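Local structure of dachshund (Homo sapiens, 1L8R) at residues V48-C62 and C83-D97. The protein regulates transcription during organogenesis, with this DACHbox-N domain holding a DNA-binding motif similar to that of winged-helix proteins, and acts with SIX1 and EYA3. Sequence-based numbering, arbitrary orientation.
Sequences VYTKLKRLEITPVVC and CKLISRKDFETLYND
Val-48 meets Leu-94 roughly perpendicularly, CG1 of Val-48 lying 3.6 Å from CD2 of Leu-94, a worked example of how one apolar side chain joins two helices, here crossing at 108°. The phenol end of Tyr-49 reaches Lys-84, which, stretched out past CG, lays its chain by the phenol and sets NZ over one ring face, 4.1 Å from the Tyr-49 centroid in a cation-pi contact, while water 1 at the ring edge bonds OH and, weakly, Lys-84 N. An alanine in place of Lys-84 would probably leave that ring face without its cation and the phenol without the methylenes beside it. One turn on from Val-48, CD1 of Leu-52 packs against the other methyl of Leu-94, CD1. Arg-54 forms a salt bridge with Asp-97, although the placement of NH2 is uncertain; CD1 of Leu-55 reaches the same carboxylate and CB. After the Schellman turn at Glu-56, Ile-57 runs alongside Asp-90 in the opposite sense, Ile-57 CG2 to Asp-90 OD2 3.7 Å, and CB of Pro-59 presses on CG2 of Ile-86 (3.5 Å). Strand 60-61 then joins strand 84-87 as the sheet's edge: Val-60 and Leu-85 exchange two backbone bonds, Val-60 N to Leu-85 O 2.8 Å and Leu-85 N to Val-60 O 2.9 Å. Cys-62 N adds a third, to Cys-83 O, as its SG packs on CG of Leu-85 (3.5 Å). Apolar contacts thus fill the helix-helix junction, backbone bonds fix the strand register, and charged groups are interleaved with the packing, the Asp-97 carboxylate meeting both Leu-55 and Arg-54, joining helix and sheet within the winged-helix-like domain.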
loop_
_atom_site.group_PDB
_atom_site.type_symbol
_atom_site.label_atom_id
_atom_site.label_comp_id
_atom_site.label_asym_id
_atom_site.label_seq_id
_atom_site.Cartn_x
_atom_site.Cartn_y
_atom_site.Cartn_z
ATOM N N VAL A 48 3.860 0.027 11.206
ATOM C CA VAL A 48 3.491 -0.883 10.126
ATOM C C VAL A 48 4.756 -1.536 9.581
ATOM O O VAL A 48 4.827 -2.757 9.457
ATOM C CB VAL A 48 2.774 -0.143 8.966
ATOM C CG1 VAL A 48 2.649 -1.062 7.759
ATOM C CG2 VAL A 48 1.393 0.317 9.411
ATOM N N TYR A 49 5.757 -0.720 9.261
ATOM C CA TYR A 49 7.015 -1.243 8.736
ATOM C C TYR A 49 7.644 -2.228 9.722
ATOM O O TYR A 49 8.200 -3.251 9.323
ATOM C CB TYR A 49 7.992 -0.097 8.446
ATOM C CG TYR A 49 7.617 0.773 7.258
ATOM C CD1 TYR A 49 8.309 1.956 6.998
ATOM C CD2 TYR A 49 6.593 0.404 6.382
ATOM C CE1 TYR A 49 7.994 2.754 5.896
ATOM C CE2 TYR A 49 6.268 1.195 5.277
ATOM C CZ TYR A 49 6.975 2.367 5.041
ATOM O OH TYR A 49 6.675 3.149 3.947
ATOM N N THR A 50 7.556 -1.920 11.013
ATOM C CA THR A 50 8.107 -2.802 12.036
ATOM C C THR A 50 7.389 -4.154 12.007
ATOM O O THR A 50 8.022 -5.213 12.014
ATOM C CB THR A 50 7.951 -2.195 13.444
ATOM O OG1 THR A 50 8.595 -0.913 13.487
ATOM C CG2 THR A 50 8.576 -3.108 14.489
ATOM N N LYS A 51 6.063 -4.115 11.971
ATOM C CA LYS A 51 5.279 -5.343 11.942
ATOM C C LYS A 51 5.517 -6.122 10.652
ATOM O O LYS A 51 5.662 -7.344 10.671
ATOM C CB LYS A 51 3.792 -5.022 12.087
ATOM C CG LYS A 51 3.426 -4.408 13.427
ATOM C CD LYS A 51 1.931 -4.159 13.520
ATOM C CE LYS A 51 1.550 -3.610 14.882
ATOM N NZ LYS A 51 1.923 -4.549 15.975
ATOM N N LEU A 52 5.555 -5.409 9.531
ATOM C CA LEU A 52 5.784 -6.037 8.234
ATOM C C LEU A 52 7.103 -6.815 8.252
ATOM O O LEU A 52 7.185 -7.923 7.729
ATOM C CB LEU A 52 5.807 -4.960 7.147
ATOM C CG LEU A 52 4.826 -5.023 5.970
ATOM C CD1 LEU A 52 3.477 -5.616 6.378
ATOM C CD2 LEU A 52 4.647 -3.622 5.423
ATOM N N LYS A 53 8.135 -6.239 8.859
ATOM C CA LYS A 53 9.421 -6.923 8.937
ATOM C C LYS A 53 9.247 -8.252 9.664
ATOM O O LYS A 53 9.612 -9.310 9.150
ATOM C CB LYS A 53 10.449 -6.065 9.678
ATOM C CG LYS A 53 10.833 -4.782 8.956
ATOM C CD LYS A 53 12.052 -4.133 9.595
ATOM C CE LYS A 53 13.271 -5.039 9.494
ATOM N NZ LYS A 53 14.485 -4.424 10.097
ATOM N N ARG A 54 8.669 -8.190 10.860
ATOM C CA ARG A 54 8.442 -9.380 11.671
ATOM C C ARG A 54 7.617 -10.440 10.937
ATOM O O ARG A 54 7.870 -11.640 11.078
ATOM C CB ARG A 54 7.738 -8.990 12.969
ATOM C CG ARG A 54 7.743 -10.069 14.032
ATOM C CD ARG A 54 6.835 -9.678 15.179
ATOM N NE ARG A 54 5.429 -9.794 14.809
ATOM C CZ ARG A 54 4.457 -9.045 15.319
ATOM N NH1 ARG A 54 4.733 -8.114 16.223
ATOM N NH2 ARG A 54 3.206 -9.233 14.930
ATOM N N LEU A 55 6.630 -9.999 10.159
ATOM C CA LEU A 55 5.774 -10.915 9.405
ATOM C C LEU A 55 6.464 -11.448 8.154
ATOM O O LEU A 55 5.872 -12.205 7.382
ATOM C CB LEU A 55 4.471 -10.218 9.001
ATOM C CG LEU A 55 3.490 -9.855 10.115
ATOM C CD1 LEU A 55 2.453 -8.867 9.593
ATOM C CD2 LEU A 55 2.824 -11.120 10.636
ATOM N N GLU A 56 7.716 -11.048 7.955
ATOM C CA GLU A 56 8.493 -11.478 6.795
ATOM C C GLU A 56 7.891 -11.002 5.477
ATOM O O GLU A 56 7.923 -11.715 4.472
ATOM C CB GLU A 56 8.631 -13.006 6.780
ATOM C CG GLU A 56 9.372 -13.573 7.985
ATOM C CD GLU A 56 10.780 -13.011 8.136
ATOM O OE1 GLU A 56 11.457 -13.365 9.125
ATOM O OE2 GLU A 56 11.217 -12.222 7.271
ATOM N N ILE A 57 7.332 -9.798 5.492
ATOM C CA ILE A 57 6.743 -9.205 4.300
ATOM C C ILE A 57 7.597 -8.005 3.883
ATOM O O ILE A 57 7.750 -7.046 4.649
ATOM C CB ILE A 57 5.301 -8.717 4.565
ATOM C CG1 ILE A 57 4.407 -9.904 4.936
ATOM C CG2 ILE A 57 4.759 -8.004 3.335
ATOM C CD1 ILE A 57 3.016 -9.506 5.421
ATOM N N THR A 58 8.164 -8.066 2.682
ATOM C CA THR A 58 8.993 -6.981 2.166
ATOM C C THR A 58 8.217 -6.251 1.075
ATOM O O THR A 58 8.016 -6.784 -0.016
ATOM C CB THR A 58 10.312 -7.509 1.570
ATOM O OG1 THR A 58 11.041 -8.226 2.575
ATOM C CG2 THR A 58 11.166 -6.360 1.060
ATOM N N PRO A 59 7.756 -5.027 1.364
ATOM C CA PRO A 59 6.992 -4.205 0.422
ATOM C C PRO A 59 7.765 -3.830 -0.828
ATOM O O PRO A 59 8.983 -3.641 -0.780
ATOM C CB PRO A 59 6.645 -2.965 1.246
ATOM C CG PRO A 59 6.587 -3.488 2.634
ATOM C CD PRO A 59 7.792 -4.387 2.691
ATOM N N VAL A 60 7.049 -3.727 -1.943
ATOM C CA VAL A 60 7.649 -3.326 -3.208
ATOM C C VAL A 60 7.843 -1.813 -3.179
ATOM O O VAL A 60 6.990 -1.070 -2.695
ATOM C CB VAL A 60 6.740 -3.701 -4.402
ATOM C CG1 VAL A 60 7.111 -2.878 -5.633
ATOM C CG2 VAL A 60 6.863 -5.195 -4.692
ATOM N N VAL A 61 8.981 -1.350 -3.686
ATOM C CA VAL A 61 9.244 0.081 -3.707
ATOM C C VAL A 61 8.744 0.721 -4.999
ATOM O O VAL A 61 9.091 0.281 -6.100
ATOM C CB VAL A 61 10.753 0.380 -3.550
ATOM C CG1 VAL A 61 11.007 1.898 -3.666
ATOM C CG2 VAL A 61 11.232 -0.117 -2.194
ATOM N N CYS A 62 7.914 1.750 -4.858
ATOM C CA CYS A 62 7.367 2.470 -6.004
ATOM C C CYS A 62 8.450 3.213 -6.757
ATOM O O CYS A 62 9.330 3.824 -6.148
ATOM C CB CYS A 62 6.344 3.509 -5.562
ATOM S SG CYS A 62 4.747 2.839 -5.140
ATOM N N CYS A 83 6.955 5.754 -1.769
ATOM C CA CYS A 83 5.760 4.966 -1.489
ATOM C C CYS A 83 6.015 3.485 -1.677
ATOM O O CYS A 83 6.792 3.086 -2.538
ATOM C CB CYS A 83 4.607 5.384 -2.401
ATOM S SG CYS A 83 3.015 4.711 -1.864
ATOM N N LYS A 84 5.350 2.671 -0.864
ATOM C CA LYS A 84 5.489 1.226 -0.952
ATOM C C LYS A 84 4.167 0.557 -1.287
ATOM O O LYS A 84 3.092 1.104 -1.023
ATOM C CB LYS A 84 6.067 0.673 0.348
ATOM C CG LYS A 84 7.551 0.999 0.489
ATOM C CD LYS A 84 8.097 0.629 1.846
ATOM C CE LYS A 84 9.586 0.928 1.918
ATOM N NZ LYS A 84 10.116 0.759 3.307
ATOM N N LEU A 85 4.269 -0.628 -1.886
ATOM C CA LEU A 85 3.114 -1.399 -2.316
ATOM C C LEU A 85 3.165 -2.819 -1.756
ATOM O O LEU A 85 4.234 -3.412 -1.657
ATOM C CB LEU A 85 3.111 -1.507 -3.846
ATOM C CG LEU A 85 3.222 -0.256 -4.722
ATOM C CD1 LEU A 85 3.324 -0.678 -6.187
ATOM C CD2 LEU A 85 2.012 0.654 -4.506
ATOM N N ILE A 86 2.014 -3.369 -1.383
ATOM C CA ILE A 86 1.983 -4.757 -0.926
ATOM C C ILE A 86 0.703 -5.409 -1.437
ATOM O O ILE A 86 -0.255 -4.720 -1.762
ATOM C CB ILE A 86 2.077 -4.914 0.623
ATOM C CG1 ILE A 86 0.923 -4.203 1.322
ATOM C CG2 ILE A 86 3.446 -4.431 1.109
ATOM C CD1 ILE A 86 0.817 -4.582 2.805
ATOM N N SER A 87 0.702 -6.735 -1.539
ATOM C CA SER A 87 -0.474 -7.444 -2.037
ATOM C C SER A 87 -1.653 -7.327 -1.077
ATOM O O SER A 87 -1.478 -7.071 0.114
ATOM C CB SER A 87 -0.137 -8.922 -2.276
ATOM O OG SER A 87 0.170 -9.591 -1.061
ATOM N N ARG A 88 -2.866 -7.507 -1.589
ATOM C CA ARG A 88 -4.031 -7.413 -0.722
ATOM C C ARG A 88 -3.990 -8.495 0.349
ATOM O O ARG A 88 -4.408 -8.262 1.481
ATOM C CB ARG A 88 -5.325 -7.492 -1.539
ATOM C CG ARG A 88 -5.681 -6.161 -2.198
ATOM C CD ARG A 88 -7.044 -6.171 -2.869
ATOM N NE ARG A 88 -7.109 -7.145 -3.955
ATOM C CZ ARG A 88 -8.079 -7.188 -4.860
ATOM N NH1 ARG A 88 -9.073 -6.309 -4.816
ATOM N NH2 ARG A 88 -8.055 -8.109 -5.813
ATOM N N LYS A 89 -3.462 -9.667 0.000
ATOM C CA LYS A 89 -3.360 -10.764 0.960
ATOM C C LYS A 89 -2.387 -10.377 2.072
ATOM O O LYS A 89 -2.629 -10.654 3.247
ATOM C CB LYS A 89 -2.865 -12.043 0.281
ATOM C CG LYS A 89 -3.015 -13.284 1.155
ATOM C CD LYS A 89 -2.417 -14.527 0.503
ATOM C CE LYS A 89 -0.921 -14.628 0.758
ATOM N NZ LYS A 89 -0.640 -14.868 2.204
ATOM N N ASP A 90 -1.279 -9.744 1.695
ATOM C CA ASP A 90 -0.292 -9.318 2.677
ATOM C C ASP A 90 -0.840 -8.180 3.527
ATOM O O ASP A 90 -0.505 -8.055 4.712
ATOM C CB ASP A 90 1.014 -8.896 1.991
ATOM C CG ASP A 90 1.878 -10.088 1.594
ATOM O OD1 ASP A 90 1.621 -11.206 2.088
ATOM O OD2 ASP A 90 2.826 -9.910 0.802
ATOM N N PHE A 91 -1.688 -7.342 2.941
ATOM C CA PHE A 91 -2.244 -6.261 3.727
ATOM C C PHE A 91 -3.170 -6.866 4.778
ATOM O O PHE A 91 -3.179 -6.433 5.922
ATOM C CB PHE A 91 -3.049 -5.283 2.880
ATOM C CG PHE A 91 -3.613 -4.147 3.678
ATOM C CD1 PHE A 91 -2.788 -3.121 4.126
ATOM C CD2 PHE A 91 -4.951 -4.138 4.050
ATOM C CE1 PHE A 91 -3.279 -2.105 4.941
ATOM C CE2 PHE A 91 -5.454 -3.129 4.864
ATOM C CZ PHE A 91 -4.618 -2.109 5.310
ATOM N N GLU A 92 -3.948 -7.870 4.383
ATOM C CA GLU A 92 -4.866 -8.496 5.330
ATOM C C GLU A 92 -4.079 -9.156 6.459
ATOM O O GLU A 92 -4.484 -9.100 7.617
ATOM C CB GLU A 92 -5.767 -9.522 4.630
ATOM C CG GLU A 92 -6.678 -8.938 3.544
ATOM C CD GLU A 92 -7.530 -7.755 4.011
ATOM O OE1 GLU A 92 -7.604 -7.488 5.229
ATOM O OE2 GLU A 92 -8.141 -7.089 3.147
ATOM N N THR A 93 -2.950 -9.772 6.122
ATOM C CA THR A 93 -2.103 -10.400 7.129
ATOM C C THR A 93 -1.646 -9.298 8.083
ATOM O O THR A 93 -1.649 -9.471 9.300
ATOM C CB THR A 93 -0.865 -11.066 6.492
ATOM O OG1 THR A 93 -1.284 -12.136 5.633
ATOM C CG2 THR A 93 0.058 -11.626 7.566
ATOM N N LEU A 94 -1.246 -8.163 7.517
ATOM C CA LEU A 94 -0.816 -7.027 8.322
ATOM C C LEU A 94 -1.988 -6.534 9.166
ATOM O O LEU A 94 -1.853 -6.300 10.365
ATOM C CB LEU A 94 -0.325 -5.891 7.422
ATOM C CG LEU A 94 -0.156 -4.542 8.120
ATOM C CD1 LEU A 94 1.000 -4.630 9.116
ATOM C CD2 LEU A 94 0.092 -3.457 7.090
ATOM N N TYR A 95 -3.144 -6.385 8.531
ATOM C CA TYR A 95 -4.328 -5.913 9.225
ATOM C C TYR A 95 -4.690 -6.835 10.385
ATOM O O TYR A 95 -4.975 -6.371 11.488
ATOM C CB TYR A 95 -5.499 -5.788 8.243
ATOM C CG TYR A 95 -6.755 -5.240 8.881
ATOM C CD1 TYR A 95 -7.643 -6.082 9.547
ATOM C CD2 TYR A 95 -7.034 -3.873 8.858
ATOM C CE1 TYR A 95 -8.775 -5.576 10.177
ATOM C CE2 TYR A 95 -8.163 -3.355 9.484
ATOM C CZ TYR A 95 -9.029 -4.216 10.143
ATOM O OH TYR A 95 -10.144 -3.715 10.772
ATOM N N ASN A 96 -4.670 -8.141 10.143
ATOM C CA ASN A 96 -4.998 -9.095 11.195
ATOM C C ASN A 96 -4.013 -8.976 12.353
ATOM O O ASN A 96 -4.399 -9.040 13.518
ATOM C CB ASN A 96 -4.992 -10.523 10.639
ATOM C CG ASN A 96 -6.021 -10.720 9.538
ATOM O OD1 ASN A 96 -7.009 -9.984 9.457
ATOM N ND2 ASN A 96 -5.805 -11.728 8.698
ATOM N N ASP A 97 -2.740 -8.779 12.026
ATOM C CA ASP A 97 -1.700 -8.660 13.041
ATOM C C ASP A 97 -1.821 -7.391 13.885
ATOM O O ASP A 97 -1.379 -7.357 15.032
ATOM C CB ASP A 97 -0.324 -8.714 12.372
ATOM C CG ASP A 97 0.808 -8.750 13.377
ATOM O OD1 ASP A 97 0.786 -9.625 14.269
ATOM O OD2 ASP A 97 1.723 -7.907 13.272
HETATM O O HOH W 1 5.052 3.866 1.944
HETATM O O HOH W 2 9.316 5.020 -3.597
#